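Local coordinates for protein titin (Homo sapiens, PDB 3LCY) that forms part of the giant elastic filament of striated muscle, to which this tandem pair of A-band immunoglobulin domains belongs, at residues I150-T155 against T159-K164; K176-L179 against G184-D187; C29-R34 against G87-S92; L65-E70 against G76-I81; L121-M126 against A188-E193. All coordinates share one frame; numbering follows the deposited sequence.

Interaction 1 (I150-T155 against T159-K164); sequences ITIENT and THLVMK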
# COMPACT_ATOMS: atom_id res chain seq x y z
N ILE A 150 -19.34 9.72 16.24
CA ILE A 150 -18.13 8.95 16.04
C ILE A 150 -17.99 8.47 14.62
O ILE A 150 -18.90 7.87 14.07
CB ILE A 150 -18.10 7.74 16.94
CG1 ILE A 150 -18.04 8.16 18.40
CG2 ILE A 150 -16.93 6.88 16.56
CD1 ILE A 150 -16.72 8.61 18.86
N THR A 151 -16.84 8.72 14.03
CA THR A 151 -16.58 8.29 12.66
C THR A 151 -15.19 7.69 12.56
O THR A 151 -14.24 8.20 13.14
CB THR A 151 -16.71 9.46 11.66
OG1 THR A 151 -18.00 10.06 11.81
CG2 THR A 151 -16.55 8.96 10.23
N ILE A 152 -15.09 6.59 11.82
CA ILE A 152 -13.82 5.89 11.67
C ILE A 152 -13.52 5.60 10.20
O ILE A 152 -14.15 4.74 9.60
CB ILE A 152 -13.83 4.56 12.45
CG1 ILE A 152 -14.31 4.78 13.88
CG2 ILE A 152 -12.45 3.91 12.43
CD1 ILE A 152 -14.51 3.49 14.66
N GLU A 153 -12.57 6.33 9.63
CA GLU A 153 -12.18 6.08 8.25
C GLU A 153 -10.95 5.18 8.17
O GLU A 153 -9.87 5.54 8.64
CB GLU A 153 -11.92 7.39 7.50
CG GLU A 153 -11.24 7.19 6.15
CD GLU A 153 -11.41 8.37 5.22
OE1 GLU A 153 -10.41 8.78 4.59
OE2 GLU A 153 -12.54 8.90 5.12
N ASN A 154 -11.13 4.00 7.58
CA ASN A 154 -10.03 3.05 7.44
C ASN A 154 -9.49 2.99 6.01
O ASN A 154 -10.24 2.83 5.05
CB ASN A 154 -10.45 1.66 7.92
CG ASN A 154 -10.57 1.59 9.43
OD1 ASN A 154 -9.94 2.37 10.15
ND2 ASN A 154 -11.37 0.65 9.92
N THR A 155 -8.17 3.13 5.89
CA THR A 155 -7.49 3.18 4.60
C THR A 155 -6.32 2.20 4.59
O THR A 155 -5.90 1.72 5.64
CB THR A 155 -7.00 4.62 4.31
OG1 THR A 155 -8.12 5.43 3.92
CG2 THR A 155 -5.97 4.65 3.19
N THR A 159 -5.62 4.34 9.92
CA THR A 159 -6.94 4.25 10.52
C THR A 159 -7.25 5.56 11.23
O THR A 159 -6.51 5.99 12.12
CB THR A 159 -7.04 3.06 11.49
OG1 THR A 159 -8.29 3.12 12.19
CG2 THR A 159 -5.90 3.09 12.49
N HIS A 160 -8.33 6.21 10.82
CA HIS A 160 -8.62 7.57 11.27
C HIS A 160 -9.89 7.63 12.11
O HIS A 160 -10.99 7.40 11.60
CB HIS A 160 -8.73 8.51 10.07
CG HIS A 160 -8.81 9.96 10.44
ND1 HIS A 160 -7.70 10.77 10.51
CD2 HIS A 160 -9.87 10.74 10.76
CE1 HIS A 160 -8.07 11.99 10.86
NE2 HIS A 160 -9.38 12.00 11.01
N LEU A 161 -9.74 7.96 13.39
CA LEU A 161 -10.88 8.09 14.29
C LEU A 161 -11.18 9.56 14.58
O LEU A 161 -10.32 10.29 15.07
CB LEU A 161 -10.62 7.35 15.60
CG LEU A 161 -11.64 7.57 16.72
CD1 LEU A 161 -13.00 7.03 16.33
CD2 LEU A 161 -11.17 6.94 18.02
N VAL A 162 -12.40 9.95 14.33
CA VAL A 162 -12.86 11.28 14.65
C VAL A 162 -14.00 11.35 15.70
O VAL A 162 -15.01 10.74 15.58
CB VAL A 162 -13.15 12.09 13.36
CG1 VAL A 162 -13.83 11.33 12.39
CG2 VAL A 162 -13.92 13.25 13.63
N MET A 163 -13.80 12.10 16.74
CA MET A 163 -14.77 12.19 17.77
C MET A 163 -15.32 13.58 17.85
O MET A 163 -14.62 14.51 18.02
CB MET A 163 -14.18 11.72 19.08
CG MET A 163 -14.08 10.22 19.15
SD MET A 163 -13.14 9.48 20.44
CE MET A 163 -11.94 10.67 20.74
N LYS A 164 -16.62 13.70 17.71
CA LYS A 164 -17.26 14.99 17.73
C LYS A 164 -17.65 15.42 19.10
O LYS A 164 -18.11 14.65 19.86
CB LYS A 164 -18.49 14.96 16.88
CG LYS A 164 -18.37 15.79 15.69
CD LYS A 164 -19.61 15.83 14.86
CE LYS A 164 -19.63 14.81 13.75
NZ LYS A 164 -20.94 14.82 13.04

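Interaction 2 (K176-L179 against G184-D187); sequences KVQL and GTVD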
# COMPACT_ATOMS: atom_id res chain seq x y z
N LYS A 176 -7.84 1.79 22.59
CA LYS A 176 -7.00 0.80 21.94
C LYS A 176 -7.28 0.71 20.45
O LYS A 176 -8.42 0.49 20.04
CB LYS A 176 -7.16 -0.58 22.58
CG LYS A 176 -6.27 -1.64 21.92
CD LYS A 176 -6.84 -3.05 22.05
CE LYS A 176 -6.72 -3.58 23.47
NZ LYS A 176 -7.19 -4.99 23.56
N VAL A 177 -6.24 0.88 19.64
CA VAL A 177 -6.35 0.66 18.21
C VAL A 177 -5.70 -0.68 17.86
O VAL A 177 -4.55 -0.94 18.22
CB VAL A 177 -5.68 1.79 17.41
CG1 VAL A 177 -4.27 2.03 17.90
CG2 VAL A 177 -5.69 1.46 15.92
N GLN A 178 -6.45 -1.54 17.19
CA GLN A 178 -5.97 -2.86 16.83
C GLN A 178 -5.91 -3.13 15.34
O GLN A 178 -6.85 -2.84 14.62
CB GLN A 178 -6.85 -3.91 17.51
CG GLN A 178 -6.19 -5.24 17.71
CD GLN A 178 -6.94 -6.09 18.71
OE1 GLN A 178 -8.10 -6.41 18.51
NE2 GLN A 178 -6.27 -6.45 19.78
N LEU A 179 -4.80 -3.69 14.90
CA LEU A 179 -4.60 -4.02 13.50
C LEU A 179 -4.32 -5.51 13.37
O LEU A 179 -3.46 -6.04 14.06
CB LEU A 179 -3.43 -3.23 12.93
CG LEU A 179 -3.65 -1.75 12.63
CD1 LEU A 179 -4.50 -1.11 13.69
CD2 LEU A 179 -2.33 -1.03 12.53
N GLY A 184 -0.34 -11.58 11.43
CA GLY A 184 -0.32 -11.29 12.85
C GLY A 184 -1.20 -10.14 13.30
O GLY A 184 -1.97 -9.60 12.52
N THR A 185 -1.08 -9.78 14.57
CA THR A 185 -1.85 -8.67 15.12
C THR A 185 -0.95 -7.74 15.93
O THR A 185 0.12 -8.14 16.38
CB THR A 185 -2.99 -9.16 16.03
OG1 THR A 185 -3.73 -8.04 16.54
CG2 THR A 185 -2.43 -9.96 17.20
N VAL A 186 -1.39 -6.50 16.10
CA VAL A 186 -0.68 -5.53 16.92
C VAL A 186 -1.67 -4.50 17.45
O VAL A 186 -2.73 -4.28 16.85
CB VAL A 186 0.44 -4.81 16.13
CG1 VAL A 186 -0.17 -3.81 15.16
CG2 VAL A 186 1.40 -4.12 17.08
N ASP A 187 -1.35 -3.89 18.58
CA ASP A 187 -2.23 -2.89 19.16
C ASP A 187 -1.46 -1.82 19.92
O ASP A 187 -0.31 -2.03 20.32
CB ASP A 187 -3.27 -3.54 20.08
CG ASP A 187 -2.66 -4.07 21.37
OD1 ASP A 187 -2.33 -3.24 22.25
OD2 ASP A 187 -2.52 -5.30 21.51
O HOH W 1 -2.91 -7.35 19.80

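Interaction 3 (C29-R34 against G87-S92); sequences CQIVGR and GEVETS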
# COMPACT_ATOMS: atom_id res chain seq x y z
N CYS A 29 7.37 -11.40 -18.13
CA CYS A 29 6.47 -11.69 -19.23
C CYS A 29 7.27 -12.07 -20.47
O CYS A 29 8.45 -11.71 -20.59
CB CYS A 29 5.58 -10.49 -19.54
SG CYS A 29 6.46 -9.06 -20.20
N GLN A 30 6.67 -12.75 -21.44
CA GLN A 30 7.33 -13.05 -22.69
C GLN A 30 6.66 -12.44 -23.87
O GLN A 30 5.55 -12.70 -24.14
CB GLN A 30 7.31 -14.52 -22.93
CG GLN A 30 7.68 -15.30 -21.80
CD GLN A 30 8.30 -16.53 -22.22
OE1 GLN A 30 8.40 -16.81 -23.38
NE2 GLN A 30 8.76 -17.30 -21.28
N ILE A 31 7.40 -11.63 -24.61
CA ILE A 31 6.94 -11.00 -25.81
C ILE A 31 7.96 -11.17 -26.92
O ILE A 31 9.11 -10.90 -26.77
CB ILE A 31 6.71 -9.54 -25.57
CG1 ILE A 31 5.81 -9.34 -24.37
CG2 ILE A 31 6.10 -8.93 -26.74
CD1 ILE A 31 5.87 -8.02 -23.75
N VAL A 32 7.49 -11.67 -28.06
CA VAL A 32 8.36 -11.92 -29.19
C VAL A 32 8.00 -11.10 -30.42
O VAL A 32 6.84 -10.93 -30.75
CB VAL A 32 8.34 -13.41 -29.55
CG1 VAL A 32 9.01 -14.22 -28.47
CG2 VAL A 32 6.93 -13.88 -29.75
N GLY A 33 9.03 -10.58 -31.09
CA GLY A 33 8.84 -9.78 -32.28
C GLY A 33 10.08 -9.77 -33.12
O GLY A 33 11.12 -10.09 -32.64
N ARG A 34 9.95 -9.42 -34.39
CA ARG A 34 11.08 -9.21 -35.28
C ARG A 34 10.81 -7.93 -35.95
O ARG A 34 9.84 -7.80 -36.62
CB ARG A 34 11.12 -10.28 -36.31
CG ARG A 34 11.49 -11.61 -35.81
CD ARG A 34 10.85 -12.66 -36.65
NE ARG A 34 11.14 -13.99 -36.21
CZ ARG A 34 11.87 -14.86 -36.90
NH1 ARG A 34 12.37 -14.50 -38.07
NH2 ARG A 34 12.09 -16.07 -36.42
N GLY A 87 4.98 -2.72 -34.66
CA GLY A 87 3.94 -2.36 -33.72
C GLY A 87 4.31 -2.53 -32.27
O GLY A 87 5.45 -2.83 -31.96
N GLU A 88 3.36 -2.34 -31.37
CA GLU A 88 3.63 -2.50 -29.95
C GLU A 88 2.52 -3.20 -29.18
O GLU A 88 1.36 -3.11 -29.56
CB GLU A 88 3.98 -1.15 -29.32
CG GLU A 88 2.81 -0.26 -29.04
CD GLU A 88 3.25 1.06 -28.44
OE1 GLU A 88 2.42 1.74 -27.81
OE2 GLU A 88 4.43 1.42 -28.58
N VAL A 89 2.88 -3.89 -28.11
CA VAL A 89 1.91 -4.59 -27.27
C VAL A 89 2.08 -4.14 -25.84
O VAL A 89 3.12 -3.64 -25.46
CB VAL A 89 2.09 -6.12 -27.30
CG1 VAL A 89 1.95 -6.65 -28.71
CG2 VAL A 89 3.43 -6.50 -26.72
N GLU A 90 1.03 -4.31 -25.05
CA GLU A 90 1.06 -3.92 -23.65
C GLU A 90 0.56 -5.02 -22.72
O GLU A 90 -0.37 -5.74 -23.04
CB GLU A 90 0.24 -2.65 -23.48
CG GLU A 90 -0.22 -2.37 -22.08
CD GLU A 90 -1.15 -1.18 -22.01
OE1 GLU A 90 -0.96 -0.24 -22.79
OE2 GLU A 90 -2.07 -1.20 -21.17
N THR A 91 1.18 -5.14 -21.55
CA THR A 91 0.77 -6.13 -20.57
C THR A 91 1.01 -5.63 -19.15
O THR A 91 2.06 -5.06 -18.85
CB THR A 91 1.51 -7.47 -20.77
OG1 THR A 91 1.25 -8.33 -19.67
CG2 THR A 91 3.01 -7.23 -20.88
N SER A 92 0.03 -5.84 -18.28
CA SER A 92 0.09 -5.32 -16.92
C SER A 92 -0.32 -6.36 -15.88
O SER A 92 -1.11 -7.25 -16.15
CB SER A 92 -0.80 -4.08 -16.79
OG SER A 92 -0.45 -3.10 -17.75

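Interaction 4 (L65-E70 against G76-I81); sequences LTVMTE and GVYTCI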
# COMPACT_ATOMS: atom_id res chain seq x y z
N LEU A 65 11.11 -7.37 -14.69
CA LEU A 65 11.37 -6.19 -13.87
C LEU A 65 11.52 -6.60 -12.42
O LEU A 65 10.68 -7.34 -11.89
CB LEU A 65 10.23 -5.17 -14.01
CG LEU A 65 10.27 -3.99 -13.04
CD1 LEU A 65 11.50 -3.13 -13.28
CD2 LEU A 65 9.00 -3.16 -13.13
N THR A 66 12.58 -6.15 -11.77
CA THR A 66 12.79 -6.50 -10.39
C THR A 66 12.63 -5.26 -9.54
O THR A 66 13.32 -4.27 -9.74
CB THR A 66 14.20 -7.06 -10.16
OG1 THR A 66 14.39 -8.23 -10.95
CG2 THR A 66 14.40 -7.41 -8.69
N VAL A 67 11.72 -5.33 -8.58
CA VAL A 67 11.49 -4.20 -7.71
C VAL A 67 11.98 -4.54 -6.32
O VAL A 67 11.58 -5.55 -5.74
CB VAL A 67 9.99 -3.86 -7.61
CG1 VAL A 67 9.77 -2.70 -6.66
CG2 VAL A 67 9.43 -3.55 -8.99
N MET A 68 12.84 -3.70 -5.77
CA MET A 68 13.34 -3.94 -4.44
C MET A 68 12.38 -3.12 -3.62
O MET A 68 12.50 -1.91 -3.53
CB MET A 68 14.76 -3.43 -4.28
CG MET A 68 15.71 -3.94 -5.34
SD MET A 68 15.73 -5.72 -5.52
CE MET A 68 16.32 -6.22 -3.92
N THR A 69 11.41 -3.79 -3.03
CA THR A 69 10.42 -3.13 -2.27
C THR A 69 10.91 -2.53 -1.00
O THR A 69 11.65 -3.11 -0.31
CB THR A 69 9.25 -4.05 -2.04
OG1 THR A 69 9.60 -5.06 -1.11
CG2 THR A 69 8.87 -4.67 -3.29
N GLU A 70 10.49 -1.32 -0.72
CA GLU A 70 10.87 -0.66 0.47
C GLU A 70 9.68 -0.14 1.23
O GLU A 70 9.71 -0.05 2.40
CB GLU A 70 11.81 0.47 0.16
CG GLU A 70 11.46 1.22 -1.08
CD GLU A 70 12.18 2.52 -1.23
OE1 GLU A 70 12.98 2.85 -0.38
OE2 GLU A 70 11.97 3.22 -2.20
N GLY A 76 0.91 -2.58 -6.29
CA GLY A 76 0.16 -2.05 -7.38
C GLY A 76 0.48 -2.41 -8.78
O GLY A 76 1.14 -3.33 -9.02
N VAL A 77 -0.05 -1.65 -9.72
CA VAL A 77 0.15 -1.89 -11.14
C VAL A 77 1.50 -1.57 -11.77
O VAL A 77 2.06 -0.52 -11.55
CB VAL A 77 -0.92 -1.15 -11.96
CG1 VAL A 77 -0.76 -1.44 -13.42
CG2 VAL A 77 -2.29 -1.53 -11.51
N TYR A 78 1.98 -2.51 -12.57
CA TYR A 78 3.22 -2.36 -13.31
C TYR A 78 2.91 -2.74 -14.74
O TYR A 78 2.27 -3.75 -14.98
CB TYR A 78 4.34 -3.22 -12.73
CG TYR A 78 4.86 -2.70 -11.43
CD1 TYR A 78 5.85 -1.74 -11.41
CD2 TYR A 78 4.36 -3.15 -10.24
CE1 TYR A 78 6.32 -1.26 -10.23
CE2 TYR A 78 4.81 -2.67 -9.07
CZ TYR A 78 5.80 -1.73 -9.06
OH TYR A 78 6.26 -1.25 -7.87
N THR A 79 3.36 -1.94 -15.68
CA THR A 79 3.10 -2.20 -17.08
C THR A 79 4.34 -2.31 -17.94
O THR A 79 5.22 -1.47 -17.89
CB THR A 79 2.22 -1.10 -17.67
OG1 THR A 79 0.99 -1.03 -16.94
CG2 THR A 79 1.90 -1.37 -19.11
N CYS A 80 4.40 -3.37 -18.74
CA CYS A 80 5.51 -3.61 -19.63
C CYS A 80 5.06 -3.36 -21.05
O CYS A 80 4.10 -3.94 -21.50
CB CYS A 80 6.01 -5.05 -19.53
SG CYS A 80 7.25 -5.54 -20.74
N ILE A 81 5.76 -2.49 -21.77
CA ILE A 81 5.41 -2.21 -23.15
C ILE A 81 6.52 -2.63 -24.11
O ILE A 81 7.63 -2.16 -24.02
CB ILE A 81 5.05 -0.75 -23.37
CG1 ILE A 81 3.83 -0.40 -22.54
CG2 ILE A 81 4.74 -0.51 -24.82
CD1 ILE A 81 3.12 0.81 -23.01

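Interaction 5 (L121-M126 against A188-E193); sequences LRLHVM and AILDVE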
# COMPACT_ATOMS: atom_id res chain seq x y z
N LEU A 121 -12.01 15.75 18.05
CA LEU A 121 -10.69 15.17 18.21
C LEU A 121 -10.44 14.08 17.17
O LEU A 121 -11.23 13.15 17.04
CB LEU A 121 -10.52 14.60 19.62
CG LEU A 121 -9.18 13.92 19.90
CD1 LEU A 121 -8.03 14.88 19.61
CD2 LEU A 121 -9.11 13.41 21.33
N ARG A 122 -9.35 14.21 16.43
CA ARG A 122 -9.03 13.25 15.39
C ARG A 122 -7.74 12.50 15.70
O ARG A 122 -6.68 13.10 15.88
CB ARG A 122 -8.92 13.94 14.03
CG ARG A 122 -10.12 14.82 13.69
CD ARG A 122 -9.92 15.59 12.39
NE ARG A 122 -10.54 14.95 11.24
CZ ARG A 122 -11.81 15.14 10.87
NH1 ARG A 122 -12.30 14.52 9.81
NH2 ARG A 122 -12.58 15.97 11.56
N LEU A 123 -7.83 11.17 15.74
CA LEU A 123 -6.66 10.34 15.98
C LEU A 123 -6.33 9.75 14.62
O LEU A 123 -7.11 9.00 14.05
CB LEU A 123 -6.98 9.25 17.00
CG LEU A 123 -6.71 9.58 18.47
CD1 LEU A 123 -6.96 11.04 18.74
CD2 LEU A 123 -7.56 8.72 19.37
N HIS A 124 -5.16 10.10 14.11
CA HIS A 124 -4.72 9.67 12.79
C HIS A 124 -3.52 8.73 12.88
O HIS A 124 -2.38 9.17 12.97
CB HIS A 124 -4.38 10.89 11.94
CG HIS A 124 -4.05 10.57 10.51
ND1 HIS A 124 -5.02 10.33 9.56
CD2 HIS A 124 -2.86 10.47 9.87
CE1 HIS A 124 -4.44 10.09 8.40
NE2 HIS A 124 -3.13 10.17 8.56
N VAL A 125 -3.79 7.42 12.86
CA VAL A 125 -2.75 6.42 13.05
C VAL A 125 -2.24 5.81 11.75
O VAL A 125 -2.98 5.12 11.04
CB VAL A 125 -3.23 5.28 13.98
CG1 VAL A 125 -2.11 4.28 14.21
CG2 VAL A 125 -3.73 5.84 15.29
N MET A 126 -0.97 6.04 11.44
CA MET A 126 -0.33 5.44 10.28
C MET A 126 0.15 4.03 10.63
O MET A 126 0.67 3.78 11.70
CB MET A 126 0.81 6.31 9.79
CG MET A 126 0.42 7.71 9.38
SD MET A 126 -0.52 7.84 7.87
CE MET A 126 0.69 7.44 6.64
N ALA A 188 -2.10 -0.67 20.12
CA ALA A 188 -1.50 0.42 20.87
C ALA A 188 -2.56 1.09 21.73
O ALA A 188 -3.72 1.18 21.35
CB ALA A 188 -0.86 1.43 19.92
N ILE A 189 -2.15 1.57 22.90
CA ILE A 189 -3.08 2.22 23.81
C ILE A 189 -2.83 3.73 23.89
O ILE A 189 -1.72 4.17 24.20
CB ILE A 189 -3.03 1.61 25.22
CG1 ILE A 189 -3.63 0.20 25.21
CG2 ILE A 189 -3.76 2.49 26.22
CD1 ILE A 189 -3.67 -0.47 26.56
N LEU A 190 -3.86 4.50 23.60
CA LEU A 190 -3.77 5.96 23.62
C LEU A 190 -4.56 6.53 24.79
O LEU A 190 -5.76 6.29 24.91
CB LEU A 190 -4.29 6.55 22.31
CG LEU A 190 -3.62 6.15 20.99
CD1 LEU A 190 -3.87 4.69 20.65
CD2 LEU A 190 -4.13 7.04 19.87
N ASP A 191 -3.88 7.27 25.65
CA ASP A 191 -4.54 7.89 26.80
C ASP A 191 -5.08 9.26 26.41
O ASP A 191 -4.31 10.19 26.13
CB ASP A 191 -3.56 8.02 27.97
CG ASP A 191 -4.27 8.22 29.29
OD1 ASP A 191 -5.40 7.71 29.44
OD2 ASP A 191 -3.69 8.88 30.18
N VAL A 192 -6.40 9.40 26.40
CA VAL A 192 -7.04 10.64 26.00
C VAL A 192 -7.49 11.48 27.20
O VAL A 192 -8.14 10.97 28.11
CB VAL A 192 -8.24 10.39 25.08
CG1 VAL A 192 -9.03 11.67 24.87
CG2 VAL A 192 -7.78 9.81 23.75
N GLU A 193 -7.15 12.76 27.18
CA GLU A 193 -7.52 13.67 28.25
C GLU A 193 -8.28 14.85 27.67
O GLU A 193 -7.90 15.37 26.62
CB GLU A 193 -6.27 14.14 28.98
CG GLU A 193 -6.51 14.60 30.41
CD GLU A 193 -6.63 13.44 31.38
OE1 GLU A 193 -7.61 13.41 32.15
OE2 GLU A 193 -5.73 12.58 31.39

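Interaction 1 (I150-T155 against T159-K164)
With chi1 at 172°, Thr-159 sets its OG1 opposite its own backbone N, and Asn-154, with chi1 -72°, folds its amide back beside the N of its own residue. The two side chains then run alongside each other in the same direction, and Thr-159 OG1 donates to Asn-154 OD1 at 2.7 Å. This is the D-E beta hairpin of an immunoglobulin I-set domain: strands 150-154 and 158-163 are antiparallel, and five consecutive bridges keep them in register. Thr-151 and Val-162 bond reciprocally. The link from Val-162 N to Thr-151 O, at 2.8 Å, is almost straight (178° at the hydrogen). Glu-153 and His-160 form a second such pair, with Glu-153 N reaching His-160 O at 2.7 Å. Thr-159 OG1 is also hydrogen-bonded to Trp-137 NE1 of strand 134-139, so both the neighbouring strand and a strand of the facing sheet hold this buried hydroxyl. On the opposite face His-160 turns to His-124, with which it shares a hydrogen bond and a ring contact. The inward face continues in apolar packing, where one methyl serves two isoleucines: Leu-161 CD1 lies 3.6 Å from Ile-152 CG1 and 3.9 Å from Ile-150 CG2.

Interaction 2 (K176-L179 against G184-D187)
The Gln-178 amide and the Asp-187 carboxylate are turned 65° against each other, too steeply to stack, and the amide meets the aspartate through its NE2 end, 4.2 Å from Asp-187 CB. A water joins the two flat groups. It donates to Asp-187 OD2 at 2.7 Å and accepts a weak bond from Gln-178 NE2 at 3.5 Å. A second weak link runs between this water and the hydroxyl of Thr-185, which has a firmer partner in Ser-180 OG. Asp-187 CB packs on Lys-176 CG at 4.0 Å. Lys-176 NZ stays 5.1 Å from Asp-187 OD2, no salt bridge, and its cation lies against the ring of Phe-138 instead. These side chains belong to the F-G hairpin of the immunoglobulin fold. Leu-179 and Val-186 form a hydrogen-bonded antiparallel pair, with Leu-179 N to Val-186 O at 2.9 Å and 178° at the hydrogen. On the other face their side chains meet at Leu-179 CB and Val-186 CG1, 4.0 Å apart, and both touch Phe-103 of strand 88-103, which continues from the first domain. The chemistry thus divides by face: apolar carbons lie toward the strand arriving from the first domain, and a loose, water-mediated polar cluster lies on the other side. The register therefore appears to rest mainly on the backbone bonds.

Interaction 3 (C29-R34 against G87-S92)
Segments 29-34 and 87-92, carrying the touching residues Cys-29, Ile-31, Val-89 and Thr-91, run antiparallel at 179° with their strand axes 9.3 Å apart at closest. That separation is about twice the spacing of neighbours in one sheet, and no hydrogen bond crosses it. Contact is made by side chains that point inward from both strands. Ile-31 and Val-89 overlap flank to flank, running in opposite senses, and the closest carbons are Ile-31 CG2 and Val-89 CG2 at 3.6 Å. Ile-31 reaches a second partner with its longer branch, whose CD1 stands 4.1 Å from Thr-91 CG2. Thr-91 has its hydroxyl opposite the backbone N (chi1 171°), which directs the methyl CG2 between N and carbonyl carbon and into the gap between the strands. There the same methyl lies 4.0 Å from Cys-29 SG. The spacing, with B strand 24-34 facing G strand 88-103, is that of the two sheets packed face to face in an immunoglobulin beta sandwich. Cys-29 also touches Cys-80 of the F strand, the pair of positions that in many immunoglobulin domains form the core disulfide. Here the two SG atoms are too far apart for a covalent bond in this model. The polar side of Thr-91 is served by Met-14 N, which hydrogen-bonds to OG1, while Ala-82 of the F strand and Pro-8 of strand 6-10 each touch both Ile-31 and Val-89.

Interaction 4 (L65-E70 against G76-I81)
Tyr-78 OH is a buried hydroxyl that hydrogen-bonds to the carbonyl O of Asp-74 and is flanked by the methyls of Val-67, with CG1 at 4.0 Å and CG2 at 4.1 Å. A tyrosine bonded to the backbone four residues earlier, within the sequence Asp-x-Gly-x-Tyr-x-Cys, is the tyrosine corner found at the start of the F strand in immunoglobulin domains. Its chi1 of -73° puts CG beside the backbone N, and the ring extends from strand 76-83 toward strand 62-68 of the facing sheet. Val-67 comes at it from the opposite direction and sets CG2 4.1 Å from Tyr-78 CE1. Leu-65 crosses at about a right angle, its CD2 3.9 Å from Tyr-78 CD1. No hydrogen bond joins the two segments. Arg-43 makes a cation-pi contact with the ring, and Leu-95 of the G strand packs on it too. Glu-70 N also bonds to Asp-74 OD1, so backbone and side chain of this one aspartate are both in use at the turn between the strands. Leu-65 and Val-67 thus pack against a ring whose hydroxyl is tied to the backbone at its far end, so the tyrosine can sit between the sheets while keeping its polar atom satisfied.

Interaction 5 (L121-M126 against A188-E193)
Apolar packing carries this contact, in the pairs Leu-123 with Leu-190 and Leu-121 with Val-192. Leu-123 and Leu-190 meet end to end: Leu-190 CD2 lies 3.9 Å from Leu-123 CD2 and also 3.9 Å from Leu-123 CG. Leu-123 has chi1 -91°, some way from a staggered position, which suggests a constrained or less precisely placed side chain at this resolution. Leu-121 and Val-192 instead pass alongside one another, each heading for the other's strand, with Leu-121 CD2 3.9 Å from Val-192 CG1. The leucine points its CG opposite its backbone N (chi1 178°), which carries the branch across the gap. The backbone spacing fits partners drawn from two different sheets: the CA atoms of Leu-121 and Val-192 are 9.7 Å apart, and those of Leu-123 and Leu-190 are 9.3 Å apart. These are the B and G strands facing across the beta sandwich of the second immunoglobulin domain. No hydrogen bond crosses between the segments at this spacing; each strand bonds within its own sheet instead: Leu-121 and Leu-123 pair with Met-163 and Leu-161, while Ala-188 pairs with Val-177. Tyr-175 touches Val-192, and Tyr-113 touches Leu-190. With only methyl groups and one methine carbon meeting across the gap, the contact depends on shape and on the exclusion of water, and no directional bond between these two segments sets their mutual angle.

How the interactions relate
Interactions 3 and 4 lie in the first immunoglobulin domain, and interactions 1, 2 and 5 in the second. Interactions 3 and 5 are equivalent B-to-G core contacts, about 50 Å apart between centres, yet one mixes sulfur, threonine and branched aliphatics while the other is wholly aliphatic. Interaction 4 also bridges the two sheets, but with an aromatic ring. By contrast, interactions 1 and 2 are hairpins within a sheet, partly exposed and built on backbone hydrogen bonds. Interaction 5 borders both: its strand 121-130 pairs beside interaction 1, and it shares strand 185-195 with interaction 2. Interactions 3 and 4 meet where Thr-91 O faces Cys-80 N, so F and G strands join them.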